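Local coordinates for protein putative adenylate cyclase (Vibrio parahaemolyticus, PDB 2ACA) that is of unproven function but, as a CYTH-domain protein of the class IV adenylate cyclase type, probably acts on ATP or a related phosphate-bearing substrate, at residues V63-Q68 with I72-V77. Numbering follows the deposited sequence.
Sequences VLREIQ and IKLWIV. With PO4 (phosphate ion), chain D.
V63, R65 and I67 pair with I76, L74 and I72 through six backbone hydrogen bonds, forming an antiparallel beta hairpin in the CYTH fold, whose sheet places strand 61-68 between strands 35-49 and 72-78. The bonds between V63 and I76 are short and fairly straight, with V63 N to I76 O at 2.7 Å, whereas I72 N to I67 O, next to the turn, stretches to 3.1 Å and bends to 143° at the hydrogen. Alpha carbons of the non-hydrogen-bonded residues give CA-H...O contacts to carbonyls of the neighbouring pairs, the shortest from K73 CA to R65 O at 3.1 Å.

Apolar packing unites I67 and I72, which lie side by side with CB atoms 4.1 Å apart. On the other face, L64 brings CD2 alongside W75 CB, and the W75 ring stacks on W75 of the second subunit. The aliphatic stems of E66 and K73 run together there too, but their charged ends do not meet, and K73 NZ hydrogen-bonds to T91 O.

R65 extends CD past L74 CD1, and a bend at chi3 (-58°) turns the chain so that the guanidinium edge meets a phosphate ion, probably from the crystallisation liquor but consistent with a phosphate-binding pocket. Its NE forms salt bridges with E43 and D45. O4 of the ion lies in the guanidinium plane and accepts from R65 NH1, at 2.9 Å, and R65 NH2, at 3.1 Å.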
loop_
_atom_site.group_PDB
_atom_site.type_symbol
_atom_site.label_atom_id
_atom_site.label_comp_id
_atom_site.label_asym_id
_atom_site.label_seq_id
_atom_site.Cartn_x
_atom_site.Cartn_y
_atom_site.Cartn_z
ATOM N N VAL A 63 -1.865 9.714 5.025
ATOM C CA VAL A 63 -1.218 10.376 3.909
ATOM C C VAL A 63 -0.679 9.486 2.799
ATOM O O VAL A 63 -0.136 8.416 3.057
ATOM C CB VAL A 63 -0.021 11.240 4.438
ATOM C CG1 VAL A 63 0.727 11.898 3.277
ATOM C CG2 VAL A 63 -0.530 12.294 5.427
ATOM N N LEU A 64 -0.861 9.924 1.559
ATOM C CA LEU A 64 -0.287 9.235 0.421
ATOM C C LEU A 64 0.828 10.213 0.039
ATOM O O LEU A 64 0.604 11.433 -0.007
ATOM C CB LEU A 64 -1.310 9.063 -0.707
ATOM C CG LEU A 64 -2.321 7.920 -0.466
ATOM C CD1 LEU A 64 -3.192 7.697 -1.694
ATOM C CD2 LEU A 64 -1.560 6.637 -0.139
ATOM N N ARG A 65 2.030 9.703 -0.200
ATOM C CA ARG A 65 3.157 10.583 -0.519
ATOM C C ARG A 65 4.001 10.056 -1.651
ATOM O O ARG A 65 4.303 8.868 -1.703
ATOM C CB ARG A 65 4.031 10.777 0.735
ATOM C CG ARG A 65 5.418 11.379 0.489
ATOM C CD ARG A 65 6.234 11.453 1.797
ATOM N NE ARG A 65 5.554 12.240 2.821
ATOM C CZ ARG A 65 5.960 12.337 4.086
ATOM N NH1 ARG A 65 7.045 11.692 4.489
ATOM N NH2 ARG A 65 5.282 13.080 4.951
ATOM N N GLU A 66 4.379 10.954 -2.557
ATOM C CA GLU A 66 5.207 10.605 -3.706
ATOM C C GLU A 66 6.379 11.578 -3.801
ATOM O O GLU A 66 6.209 12.793 -3.699
ATOM C CB GLU A 66 4.392 10.656 -5.000
ATOM C CG GLU A 66 5.220 10.450 -6.255
ATOM C CD GLU A 66 4.370 10.357 -7.514
ATOM O OE1 GLU A 66 3.554 11.267 -7.757
ATOM O OE2 GLU A 66 4.523 9.374 -8.265
ATOM N N ILE A 67 7.568 11.021 -3.992
ATOM C CA ILE A 67 8.786 11.798 -4.095
ATOM C C ILE A 67 9.400 11.512 -5.456
ATOM O O ILE A 67 9.717 10.367 -5.776
ATOM C CB ILE A 67 9.781 11.406 -2.969
ATOM C CG1 ILE A 67 9.137 11.671 -1.599
ATOM C CG2 ILE A 67 11.071 12.212 -3.104
ATOM C CD1 ILE A 67 9.950 11.192 -0.419
ATOM N N GLN A 68 9.548 12.559 -6.261
ATOM C CA GLN A 68 10.120 12.427 -7.593
ATOM C C GLN A 68 11.331 13.324 -7.758
ATOM O O GLN A 68 11.399 14.397 -7.164
ATOM C CB GLN A 68 9.068 12.764 -8.649
ATOM C CG GLN A 68 8.227 11.558 -9.056
ATOM C CD GLN A 68 6.922 11.939 -9.719
ATOM O OE1 GLN A 68 6.265 11.104 -10.345
ATOM N NE2 GLN A 68 6.530 13.198 -9.573
ATOM N N ILE A 72 9.824 7.398 -4.885
ATOM C CA ILE A 72 9.465 6.837 -3.592
ATOM C C ILE A 72 8.008 7.185 -3.369
ATOM O O ILE A 72 7.614 8.344 -3.509
ATOM C CB ILE A 72 10.345 7.426 -2.451
ATOM C CG1 ILE A 72 11.772 6.894 -2.580
ATOM C CG2 ILE A 72 9.781 7.057 -1.094
ATOM C CD1 ILE A 72 12.755 7.519 -1.596
ATOM N N LYS A 73 7.211 6.175 -3.033
ATOM C CA LYS A 73 5.777 6.361 -2.827
ATOM C C LYS A 73 5.366 5.665 -1.545
ATOM O O LYS A 73 5.633 4.477 -1.359
ATOM C CB LYS A 73 5.017 5.801 -4.035
ATOM C CG LYS A 73 5.362 6.552 -5.310
ATOM C CD LYS A 73 4.777 5.948 -6.578
ATOM C CE LYS A 73 5.471 4.658 -6.960
ATOM N NZ LYS A 73 5.173 4.297 -8.378
ATOM N N LEU A 74 4.713 6.405 -0.662
ATOM C CA LEU A 74 4.336 5.848 0.625
ATOM C C LEU A 74 2.895 6.042 1.031
ATOM O O LEU A 74 2.230 6.966 0.599
ATOM C CB LEU A 74 5.224 6.451 1.723
ATOM C CG LEU A 74 6.745 6.275 1.589
ATOM C CD1 LEU A 74 7.458 7.476 2.191
ATOM C CD2 LEU A 74 7.182 4.989 2.287
ATOM N N TRP A 75 2.437 5.132 1.876
ATOM C CA TRP A 75 1.106 5.178 2.453
ATOM C C TRP A 75 1.487 5.378 3.923
ATOM O O TRP A 75 2.204 4.562 4.499
ATOM C CB TRP A 75 0.380 3.849 2.179
ATOM C CG TRP A 75 -0.799 3.572 3.044
ATOM C CD1 TRP A 75 -1.538 4.474 3.752
ATOM C CD2 TRP A 75 -1.380 2.292 3.294
ATOM N NE1 TRP A 75 -2.542 3.835 4.432
ATOM C CE2 TRP A 75 -2.470 2.491 4.167
ATOM C CE3 TRP A 75 -1.086 0.988 2.861
ATOM C CZ2 TRP A 75 -3.271 1.437 4.622
ATOM C CZ3 TRP A 75 -1.878 -0.060 3.312
ATOM C CH2 TRP A 75 -2.961 0.171 4.186
ATOM N N ILE A 76 1.034 6.481 4.514
ATOM C CA ILE A 76 1.396 6.820 5.895
ATOM C C ILE A 76 0.257 7.123 6.845
ATOM O O ILE A 76 -0.728 7.757 6.469
ATOM C CB ILE A 76 2.277 8.110 5.951
ATOM C CG1 ILE A 76 3.364 8.078 4.880
ATOM C CG2 ILE A 76 2.846 8.306 7.355
ATOM C CD1 ILE A 76 4.257 6.914 4.943
ATOM N N VAL A 77 0.413 6.695 8.094
ATOM C CA VAL A 77 -0.559 7.020 9.127
ATOM C C VAL A 77 0.197 7.451 10.390
ATOM O O VAL A 77 1.016 6.698 10.924
ATOM C CB VAL A 77 -1.478 5.852 9.466
ATOM C CG1 VAL A 77 -2.420 6.263 10.567
ATOM C CG2 VAL A 77 -2.275 5.445 8.237
HETATM P P PO4 D . 7.858 13.751 7.680
HETATM O O1 PO4 D . 6.954 14.899 7.406
HETATM O O2 PO4 D . 8.163 13.694 9.133
HETATM O O3 PO4 D . 9.118 13.922 6.917
HETATM O O4 PO4 D . 7.196 12.489 7.264
#